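PDB 6VVR: tautomerase from Bordetella trematum, which belongs to the tautomerase (MIF) family group and forms a trimer whose subunits each hold a four-stranded mixed sheet backed by two helices. Local coordinates for residues A[1-11]-A[37-47]; A[19-30]-A[79-90]. All blocks are in the same frame, centred on the assembly; numbering follows the deposited sequence.

Interactions 1 and 2 describe the two layers of one subunit. Interaction 1 pairs strands 2-8 and 39-45 in the mixed sheet. Interaction 2 packs helices 13-31 and 73-91 against each other on one face of that sheet. Their centres lie about 12 Å apart. Along the chain the order is strand 2-8, helix 13-31, strand 39-45, helix 73-91, so the contacts interleave. The layers meet directly: V5 packs on L23, and P1 and V38 pack on V27. Helix 13-31 is the crossover between the two strands of interaction 1. Interaction 2 thereby ties the first beta-alpha-beta unit to the second half of the chain. Both contacts also touch the second subunit.

Interaction 1 of 2, residues A[1-11]-A[37-47]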
loop_
_atom_site.group_PDB
_atom_site.type_symbol
_atom_site.label_atom_id
_atom_site.label_comp_id
_atom_site.label_asym_id
_atom_site.label_seq_id
_atom_site.Cartn_x
_atom_site.Cartn_y
_atom_site.Cartn_z
ATOM N N PRO A 1 -10.459 3.303 10.145
ATOM C CA PRO A 1 -9.242 3.405 9.327
ATOM C C PRO A 1 -8.530 2.067 9.191
ATOM O O PRO A 1 -8.565 1.259 10.122
ATOM C CB PRO A 1 -8.380 4.396 10.112
ATOM C CG PRO A 1 -9.394 5.275 10.807
ATOM C CD PRO A 1 -10.472 4.308 11.228
ATOM N N LEU A 2 -7.891 1.844 8.049
ATOM C CA LEU A 2 -7.201 0.597 7.753
ATOM C C LEU A 2 -5.708 0.881 7.718
ATOM O O LEU A 2 -5.235 1.624 6.851
ATOM C CB LEU A 2 -7.690 0.004 6.432
ATOM C CG LEU A 2 -9.223 -0.123 6.386
ATOM C CD1 LEU A 2 -9.673 -0.743 5.097
ATOM C CD2 LEU A 2 -9.744 -0.929 7.567
ATOM N N LEU A 3 -4.974 0.304 8.663
ATOM C CA LEU A 3 -3.550 0.567 8.821
ATOM C C LEU A 3 -2.738 -0.617 8.328
ATOM O O LEU A 3 -3.046 -1.767 8.654
ATOM C CB LEU A 3 -3.198 0.843 10.284
ATOM C CG LEU A 3 -3.483 2.229 10.863
ATOM C CD1 LEU A 3 -4.975 2.557 10.854
ATOM C CD2 LEU A 3 -2.922 2.323 12.272
ATOM N N ASN A 4 -1.690 -0.344 7.564
ATOM C CA ASN A 4 -0.678 -1.358 7.321
ATOM C C ASN A 4 0.658 -0.786 7.751
ATOM O O ASN A 4 1.017 0.337 7.370
ATOM C CB ASN A 4 -0.672 -1.854 5.868
ATOM C CG ASN A 4 -0.636 -0.747 4.859
ATOM O OD1 ASN A 4 0.426 -0.424 4.318
ATOM N ND2 ASN A 4 -1.798 -0.187 4.555
ATOM N N VAL A 5 1.362 -1.550 8.583
ATOM C CA VAL A 5 2.491 -1.072 9.366
ATOM C C VAL A 5 3.725 -1.862 8.971
ATOM O O VAL A 5 3.667 -3.085 8.799
ATOM C CB VAL A 5 2.217 -1.223 10.874
ATOM C CG1 VAL A 5 3.336 -0.574 11.682
ATOM C CG2 VAL A 5 0.871 -0.623 11.197
ATOM N N HIS A 6 4.848 -1.165 8.861
ATOM C CA HIS A 6 6.061 -1.711 8.271
ATOM C C HIS A 6 7.209 -1.375 9.205
ATOM O O HIS A 6 7.476 -0.197 9.438
ATOM C CB HIS A 6 6.272 -1.114 6.875
ATOM C CG HIS A 6 5.073 -1.261 5.989
ATOM N ND1 HIS A 6 4.943 -2.292 5.083
ATOM C CD2 HIS A 6 3.931 -0.535 5.901
ATOM C CE1 HIS A 6 3.783 -2.182 4.458
ATOM N NE2 HIS A 6 3.149 -1.126 4.938
ATOM N N ILE A 7 7.842 -2.399 9.783
ATOM C CA ILE A 7 8.854 -2.199 10.814
ATOM C C ILE A 7 10.058 -3.072 10.498
ATOM O O ILE A 7 9.996 -3.994 9.686
ATOM C CB ILE A 7 8.332 -2.499 12.236
ATOM C CG1 ILE A 7 7.944 -3.964 12.375
ATOM C CG2 ILE A 7 7.151 -1.603 12.575
ATOM C CD1 ILE A 7 7.603 -4.361 13.808
ATOM N N MET A 8 11.169 -2.757 11.151
ATOM C CA MET A 8 12.373 -3.551 10.996
ATOM C C MET A 8 12.226 -4.864 11.755
ATOM O O MET A 8 11.576 -4.926 12.805
ATOM C CB MET A 8 13.596 -2.788 11.516
ATOM C CG MET A 8 13.799 -1.416 10.889
ATOM S SD MET A 8 13.758 -1.513 9.095
ATOM C CE MET A 8 15.196 -2.516 8.751
ATOM N N GLN A 9 12.825 -5.917 11.205
ATOM C CA GLN A 9 12.998 -7.156 11.953
ATOM C C GLN A 9 13.736 -6.879 13.257
ATOM O O GLN A 9 14.562 -5.970 13.347
ATOM C CB GLN A 9 13.797 -8.174 11.135
ATOM C CG GLN A 9 13.039 -8.868 10.023
ATOM C CD GLN A 9 13.910 -9.871 9.286
ATOM O OE1 GLN A 9 15.067 -10.089 9.650
ATOM N NE2 GLN A 9 13.364 -10.477 8.238
ATOM N N GLY A 10 13.448 -7.679 14.273
ATOM C CA GLY A 10 14.213 -7.632 15.503
ATOM C C GLY A 10 13.419 -7.348 16.753
ATOM O O GLY A 10 13.966 -7.511 17.855
ATOM N N HIS A 11 12.168 -6.921 16.656
ATOM C CA HIS A 11 11.366 -6.691 17.847
ATOM C C HIS A 11 10.671 -7.986 18.253
ATOM O O HIS A 11 10.408 -8.854 17.417
ATOM C CB HIS A 11 10.348 -5.573 17.605
ATOM C CG HIS A 11 10.979 -4.250 17.293
ATOM N ND1 HIS A 11 11.424 -3.388 18.274
ATOM C CD2 HIS A 11 11.253 -3.647 16.111
ATOM C CE1 HIS A 11 11.935 -2.307 17.708
ATOM N NE2 HIS A 11 11.844 -2.439 16.398
ATOM N N SER A 37 -14.161 0.051 13.407
ATOM C CA SER A 37 -13.666 0.439 12.096
ATOM C C SER A 37 -12.148 0.407 12.003
ATOM O O SER A 37 -11.606 0.735 10.939
ATOM C CB SER A 37 -14.141 1.846 11.727
ATOM O OG SER A 37 -13.532 2.822 12.555
ATOM N N VAL A 38 -11.450 0.037 13.077
ATOM C CA VAL A 38 -9.994 0.170 13.163
ATOM C C VAL A 38 -9.357 -1.199 12.963
ATOM O O VAL A 38 -9.611 -2.132 13.737
ATOM C CB VAL A 38 -9.556 0.774 14.509
ATOM C CG1 VAL A 38 -8.037 0.853 14.591
ATOM C CG2 VAL A 38 -10.186 2.153 14.736
ATOM N N ARG A 39 -8.511 -1.323 11.934
ATOM C CA ARG A 39 -7.754 -2.540 11.668
ATOM C C ARG A 39 -6.305 -2.169 11.402
ATOM O O ARG A 39 -6.019 -1.101 10.860
ATOM C CB ARG A 39 -8.301 -3.306 10.460
ATOM C CG ARG A 39 -9.800 -3.439 10.464
ATOM C CD ARG A 39 -10.310 -4.365 9.371
ATOM N NE ARG A 39 -11.659 -4.783 9.726
ATOM C CZ ARG A 39 -12.200 -5.949 9.397
ATOM N NH1 ARG A 39 -11.513 -6.819 8.675
ATOM N NH2 ARG A 39 -13.429 -6.242 9.814
ATOM N N ALA A 40 -5.390 -3.052 11.796
ATOM C CA ALA A 40 -3.982 -2.838 11.496
ATOM C C ALA A 40 -3.315 -4.180 11.256
ATOM O O ALA A 40 -3.577 -5.151 11.970
ATOM C CB ALA A 40 -3.269 -2.068 12.616
ATOM N N ILE A 41 -2.472 -4.234 10.226
ATOM C CA ILE A 41 -1.706 -5.429 9.909
ATOM C C ILE A 41 -0.250 -5.020 9.787
ATOM O O ILE A 41 0.061 -3.902 9.363
ATOM C CB ILE A 41 -2.212 -6.126 8.618
ATOM C CG1 ILE A 41 -2.002 -5.251 7.378
ATOM C CG2 ILE A 41 -3.695 -6.442 8.744
ATOM C CD1 ILE A 41 -2.596 -5.881 6.095
ATOM N N LEU A 42 0.638 -5.940 10.151
ATOM C CA LEU A 42 2.047 -5.659 10.361
ATOM C C LEU A 42 2.924 -6.519 9.463
ATOM O O LEU A 42 2.635 -7.698 9.223
ATOM C CB LEU A 42 2.410 -5.916 11.831
ATOM C CG LEU A 42 3.844 -5.711 12.314
ATOM C CD1 LEU A 42 4.311 -4.299 12.034
ATOM C CD2 LEU A 42 3.895 -5.998 13.795
ATOM N N GLN A 43 4.015 -5.917 8.982
ATOM C CA GLN A 43 5.052 -6.622 8.238
ATOM C C GLN A 43 6.429 -6.182 8.706
ATOM O O GLN A 43 6.639 -4.998 8.993
ATOM C CB GLN A 43 4.946 -6.372 6.738
ATOM C CG GLN A 43 4.427 -7.571 5.987
ATOM C CD GLN A 43 3.755 -7.179 4.702
ATOM O OE1 GLN A 43 3.850 -6.028 4.261
ATOM N NE2 GLN A 43 3.046 -8.123 4.100
ATOM N N GLU A 44 7.370 -7.134 8.738
ATOM C CA GLU A 44 8.744 -6.898 9.167
ATOM C C GLU A 44 9.699 -6.941 7.978
ATOM O O GLU A 44 9.531 -7.743 7.060
ATOM C CB GLU A 44 9.230 -7.951 10.168
ATOM C CG GLU A 44 8.452 -8.165 11.417
ATOM C CD GLU A 44 9.231 -9.087 12.343
ATOM O OE1 GLU A 44 9.795 -10.093 11.855
ATOM O OE2 GLU A 44 9.338 -8.781 13.539
ATOM N N TYR A 45 10.749 -6.120 8.036
ATOM C CA TYR A 45 11.730 -6.027 6.959
ATOM C C TYR A 45 13.138 -6.258 7.483
ATOM O O TYR A 45 13.527 -5.686 8.507
ATOM C CB TYR A 45 11.686 -4.659 6.271
ATOM C CG TYR A 45 10.366 -4.411 5.598
ATOM C CD1 TYR A 45 9.229 -4.128 6.349
ATOM C CD2 TYR A 45 10.239 -4.508 4.219
ATOM C CE1 TYR A 45 8.015 -3.933 5.742
ATOM C CE2 TYR A 45 9.017 -4.306 3.600
ATOM C CZ TYR A 45 7.912 -4.019 4.372
ATOM O OH TYR A 45 6.689 -3.815 3.776
ATOM N N ALA A 46 13.907 -7.062 6.756
ATOM C CA ALA A 46 15.332 -7.174 7.028
ATOM C C ALA A 46 16.024 -5.867 6.661
ATOM O O ALA A 46 15.585 -5.143 5.766
ATOM C CB ALA A 46 15.935 -8.330 6.236
ATOM N N ALA A 47 17.124 -5.571 7.361
ATOM C CA ALA A 47 17.835 -4.320 7.117
ATOM C C ALA A 47 18.281 -4.206 5.661
ATOM O O ALA A 47 18.258 -3.116 5.076
ATOM C CB ALA A 47 19.032 -4.214 8.065
HETATM O O HOH W 1 10.371 -6.646 14.411
HETATM O O HOH W 2 11.647 -9.992 14.393
#
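The strands of the first beta-alpha-beta unit, 2-8 and 39-45, pair here in parallel, joined by the crossover helix 13-31. R39 N bonds to P1 O, and L3, V5 and I7 each bond through both N and O to the odd-numbered residues R39 to Y45. At the far end of the ladder, Q9 N bonds to Y45 O at 2.8 Å, from above the carbonyl plane.

H6 shares a face with N4, I41 and Q43, and the end of the Y45 side chain reaches it there. H6 ND1 and Y45 OH are hydrogen-bonded at 2.7 Å, and either may donate. The two rings meet rim to rim, with planes at 46°. H6 NE2 donates a hydrogen bond to N4 OD1 at 2.9 Å, in the carbonyl plane and on a lone pair. Bonds at both ring nitrogens should fix the rotation of the imidazole.

On the opposite face, L42 CD1 touches I7 CG1 at 3.7 Å. L42 CG is anti to the backbone N (chi1 179°), and its side chain crosses I7 at about a right angle. Two waters link E44 OE2 to the 8-11 turn, and K16 forms a salt bridge with the same carboxylate.

V5 packs on L23 of helix 13-31, and L3 on L83 of helix 73-91. Strand 61-68 flanks strand 2-8. Strand 39-45 continues the sheet into the second subunit.

Interaction 2 of 2, residues A[19-30]-A[79-90]; sequences LLKALSDAVVQS and LILALNQAVSAS
The carbonyl oxygen of A86 is gripped twice within its own helix, by S90 N and by S90 OG at 2.7 Å. The two donors arrive from opposite faces of the carbonyl plane. On the facing helix, A26 O is held in the same way, by S30 N and by S30 OG at 2.9 Å. Each serine hydroxyl is thus turned back onto its own helix. This probably helps both serines sit in a seam lined otherwise by apolar side chains. S90 OG lies 3.4 Å from A22 CB, and S30 OG rests against L79 CD1. S30 OG stands between the backbone N and the carbonyl carbon (chi1 69°), within reach of the A26 carbonyl one turn back.

The helices run antiparallel, with 159° between their directions. Their axes approach to 8.9 Å, and small residues line the seam. A22, A26, A82 and A86 point their CB atoms at the opposite helix. A26 CB meets A86 CB and A82 CB, the latter at 4.1 Å.

Larger side chains fill the side nearer the sheet. L23 CD2 touches L83 CD2 at 3.8 Å, and these two leucines cross at about a right angle. L23 CD2 also reaches V87 CG2 at 3.8 Å. V27 and L79 lie side by side, pointing the same way. L19 CD1 comes over the backbone of V87, 3.9 Å from its CA.

This apolar layer rests on the sheet. L19, L23 and V27 pack on strand 2-8. L79, L83 and V87 cover strands 61-68 and 98-105.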
loop_
_atom_site.group_PDB
_atom_site.type_symbol
_atom_site.label_atom_id
_atom_site.label_comp_id
_atom_site.label_asym_id
_atom_site.label_seq_id
_atom_site.Cartn_x
_atom_site.Cartn_y
_atom_site.Cartn_z
ATOM N N LEU A 19 2.547 -2.929 20.032
ATOM C CA LEU A 19 2.491 -1.918 18.982
ATOM C C LEU A 19 1.118 -1.902 18.319
ATOM O O LEU A 19 0.512 -0.841 18.149
ATOM C CB LEU A 19 3.592 -2.179 17.949
ATOM C CG LEU A 19 3.461 -1.398 16.633
ATOM C CD1 LEU A 19 3.671 0.102 16.872
ATOM C CD2 LEU A 19 4.421 -1.914 15.573
ATOM N N LEU A 20 0.608 -3.078 17.944
ATOM C CA LEU A 20 -0.702 -3.153 17.301
ATOM C C LEU A 20 -1.788 -2.552 18.181
ATOM O O LEU A 20 -2.613 -1.759 17.716
ATOM C CB LEU A 20 -1.038 -4.605 16.959
ATOM C CG LEU A 20 -0.238 -5.236 15.825
ATOM C CD1 LEU A 20 -0.500 -6.737 15.772
ATOM C CD2 LEU A 20 -0.584 -4.554 14.503
ATOM N N LYS A 21 -1.806 -2.928 19.465
ATOM C CA LYS A 21 -2.779 -2.356 20.387
ATOM C C LYS A 21 -2.589 -0.852 20.529
ATOM O O LYS A 21 -3.570 -0.098 20.566
ATOM C CB LYS A 21 -2.666 -3.034 21.750
ATOM C CG LYS A 21 -3.019 -4.506 21.730
ATOM C CD LYS A 21 -3.029 -5.065 23.146
ATOM C CE LYS A 21 -3.426 -6.528 23.167
ATOM N NZ LYS A 21 -3.952 -6.932 24.510
ATOM N N ALA A 22 -1.336 -0.394 20.631
ATOM C CA ALA A 22 -1.099 1.038 20.794
ATOM C C ALA A 22 -1.528 1.814 19.557
ATOM O O ALA A 22 -2.027 2.936 19.667
ATOM C CB ALA A 22 0.371 1.314 21.108
ATOM N N LEU A 23 -1.327 1.242 18.368
ATOM C CA LEU A 23 -1.770 1.924 17.158
ATOM C C LEU A 23 -3.286 2.003 17.112
ATOM O O LEU A 23 -3.854 3.054 16.791
ATOM C CB LEU A 23 -1.237 1.199 15.927
ATOM C CG LEU A 23 0.277 1.273 15.723
ATOM C CD1 LEU A 23 0.620 0.442 14.515
ATOM C CD2 LEU A 23 0.736 2.709 15.523
ATOM N N SER A 24 -3.961 0.903 17.456
ATOM C CA SER A 24 -5.420 0.903 17.431
ATOM C C SER A 24 -5.970 1.938 18.406
ATOM O O SER A 24 -6.804 2.775 18.040
ATOM C CB SER A 24 -5.944 -0.497 17.751
ATOM O OG SER A 24 -7.358 -0.487 17.910
ATOM N N ASP A 25 -5.480 1.927 19.648
ATOM C CA ASP A 25 -5.906 2.939 20.616
ATOM C C ASP A 25 -5.567 4.351 20.152
ATOM O O ASP A 25 -6.325 5.291 20.403
ATOM C CB ASP A 25 -5.268 2.684 21.979
ATOM C CG ASP A 25 -5.996 3.394 23.095
ATOM O OD1 ASP A 25 -7.249 3.308 23.164
ATOM O OD2 ASP A 25 -5.324 4.086 23.889
ATOM N N ALA A 26 -4.434 4.526 19.471
ATOM C CA ALA A 26 -4.076 5.861 19.000
ATOM C C ALA A 26 -5.080 6.359 17.976
ATOM O O ALA A 26 -5.395 7.553 17.935
ATOM C CB ALA A 26 -2.661 5.864 18.414
ATOM N N VAL A 27 -5.613 5.455 17.147
ATOM C CA VAL A 27 -6.632 5.857 16.180
ATOM C C VAL A 27 -7.901 6.280 16.903
ATOM O O VAL A 27 -8.487 7.328 16.614
ATOM C CB VAL A 27 -6.921 4.725 15.181
ATOM C CG1 VAL A 27 -8.038 5.153 14.236
ATOM C CG2 VAL A 27 -5.666 4.357 14.402
ATOM N N VAL A 28 -8.352 5.453 17.844
ATOM C CA VAL A 28 -9.569 5.752 18.588
ATOM C C VAL A 28 -9.432 7.077 19.331
ATOM O O VAL A 28 -10.318 7.933 19.267
ATOM C CB VAL A 28 -9.892 4.586 19.545
ATOM C CG1 VAL A 28 -11.060 4.943 20.469
ATOM C CG2 VAL A 28 -10.185 3.316 18.743
ATOM N N GLN A 29 -8.313 7.279 20.028
ATOM C CA GLN A 29 -8.199 8.463 20.878
ATOM C C GLN A 29 -8.063 9.734 20.052
ATOM O O GLN A 29 -8.652 10.769 20.391
ATOM C CB GLN A 29 -7.017 8.316 21.841
ATOM C CG GLN A 29 -7.251 7.326 22.989
ATOM C CD GLN A 29 -8.621 7.482 23.648
ATOM O OE1 GLN A 29 -9.459 6.583 23.577
ATOM N NE2 GLN A 29 -8.848 8.623 24.292
ATOM N N SER A 30 -7.312 9.676 18.949
ATOM C CA SER A 30 -6.968 10.907 18.252
ATOM C C SER A 30 -8.107 11.426 17.383
ATOM O O SER A 30 -8.309 12.643 17.312
ATOM C CB SER A 30 -5.702 10.707 17.413
ATOM O OG SER A 30 -5.945 9.850 16.318
ATOM N N LEU A 79 -3.916 12.681 14.349
ATOM C CA LEU A 79 -3.754 11.260 14.050
ATOM C C LEU A 79 -2.307 10.930 13.687
ATOM O O LEU A 79 -1.751 9.946 14.181
ATOM C CB LEU A 79 -4.717 10.850 12.925
ATOM C CG LEU A 79 -4.673 9.418 12.381
ATOM C CD1 LEU A 79 -5.014 8.380 13.448
ATOM C CD2 LEU A 79 -5.628 9.293 11.191
ATOM N N ILE A 80 -1.687 11.738 12.818
ATOM C CA ILE A 80 -0.285 11.523 12.451
ATOM C C ILE A 80 0.597 11.586 13.685
ATOM O O ILE A 80 1.484 10.747 13.887
ATOM C CB ILE A 80 0.166 12.563 11.403
ATOM C CG1 ILE A 80 -0.544 12.324 10.067
ATOM C CG2 ILE A 80 1.686 12.544 11.243
ATOM C CD1 ILE A 80 -0.370 13.457 9.076
ATOM N N LEU A 81 0.357 12.584 14.533
ATOM C CA LEU A 81 1.162 12.752 15.736
ATOM C C LEU A 81 0.985 11.571 16.680
ATOM O O LEU A 81 1.972 11.037 17.197
ATOM C CB LEU A 81 0.782 14.060 16.433
ATOM C CG LEU A 81 1.590 14.540 17.641
ATOM C CD1 LEU A 81 3.050 14.757 17.271
ATOM C CD2 LEU A 81 0.988 15.836 18.175
ATOM N N ALA A 82 -0.264 11.149 16.904
ATOM C CA ALA A 82 -0.527 10.066 17.845
ATOM C C ALA A 82 0.023 8.740 17.336
ATOM O O ALA A 82 0.526 7.927 18.120
ATOM C CB ALA A 82 -2.030 9.954 18.118
ATOM N N LEU A 83 -0.081 8.491 16.028
ATOM C CA LEU A 83 0.486 7.264 15.478
ATOM C C LEU A 83 2.010 7.280 15.544
ATOM O O LEU A 83 2.629 6.280 15.924
ATOM C CB LEU A 83 0.007 7.063 14.040
ATOM C CG LEU A 83 -1.482 6.725 13.909
ATOM C CD1 LEU A 83 -1.903 6.762 12.453
ATOM C CD2 LEU A 83 -1.784 5.360 14.530
ATOM N N ASN A 84 2.636 8.409 15.186
ATOM C CA ASN A 84 4.090 8.503 15.293
ATOM C C ASN A 84 4.551 8.197 16.716
ATOM O O ASN A 84 5.465 7.392 16.925
ATOM C CB ASN A 84 4.571 9.889 14.844
ATOM C CG ASN A 84 5.998 9.867 14.254
ATOM O OD1 ASN A 84 6.985 9.959 14.988
ATOM N ND2 ASN A 84 6.100 9.759 12.929
ATOM N N GLN A 85 3.910 8.815 17.708
ATOM C CA GLN A 85 4.300 8.585 19.099
ATOM C C GLN A 85 4.013 7.152 19.546
ATOM O O GLN A 85 4.790 6.584 20.325
ATOM C CB GLN A 85 3.602 9.603 20.012
ATOM C CG GLN A 85 4.058 11.061 19.765
ATOM C CD GLN A 85 3.129 12.103 20.388
ATOM O OE1 GLN A 85 2.023 11.788 20.815
ATOM N NE2 GLN A 85 3.575 13.364 20.413
ATOM N N ALA A 86 2.928 6.545 19.056
ATOM C CA ALA A 86 2.644 5.151 19.390
ATOM C C ALA A 86 3.750 4.223 18.898
ATOM O O ALA A 86 4.162 3.297 19.609
ATOM C CB ALA A 86 1.289 4.738 18.809
ATOM N N VAL A 87 4.246 4.452 17.679
ATOM C CA VAL A 87 5.346 3.637 17.168
ATOM C C VAL A 87 6.604 3.865 17.997
ATOM O O VAL A 87 7.230 2.916 18.480
ATOM C CB VAL A 87 5.607 3.937 15.681
ATOM C CG1 VAL A 87 6.839 3.171 15.206
ATOM C CG2 VAL A 87 4.397 3.590 14.836
ATOM N N SER A 88 7.003 5.135 18.157
ATOM C CA SER A 88 8.222 5.444 18.901
ATOM C C SER A 88 8.196 4.833 20.295
ATOM O O SER A 88 9.193 4.251 20.741
ATOM C CB SER A 88 8.414 6.957 18.991
ATOM O OG SER A 88 8.202 7.555 17.738
ATOM N N ALA A 89 7.071 4.961 21.003
ATOM C CA ALA A 89 7.003 4.434 22.362
ATOM C C ALA A 89 7.035 2.910 22.371
ATOM O O ALA A 89 7.808 2.301 23.124
ATOM C CB ALA A 89 5.752 4.949 23.064
ATOM N N SER A 90 6.208 2.273 21.533
ATOM C CA SER A 90 6.080 0.817 21.586
ATOM C C SER A 90 7.368 0.111 21.192
ATOM O O SER A 90 7.687 -0.958 21.718
ATOM C CB SER A 90 4.938 0.350 20.681
ATOM O OG SER A 90 3.736 1.009 20.993
#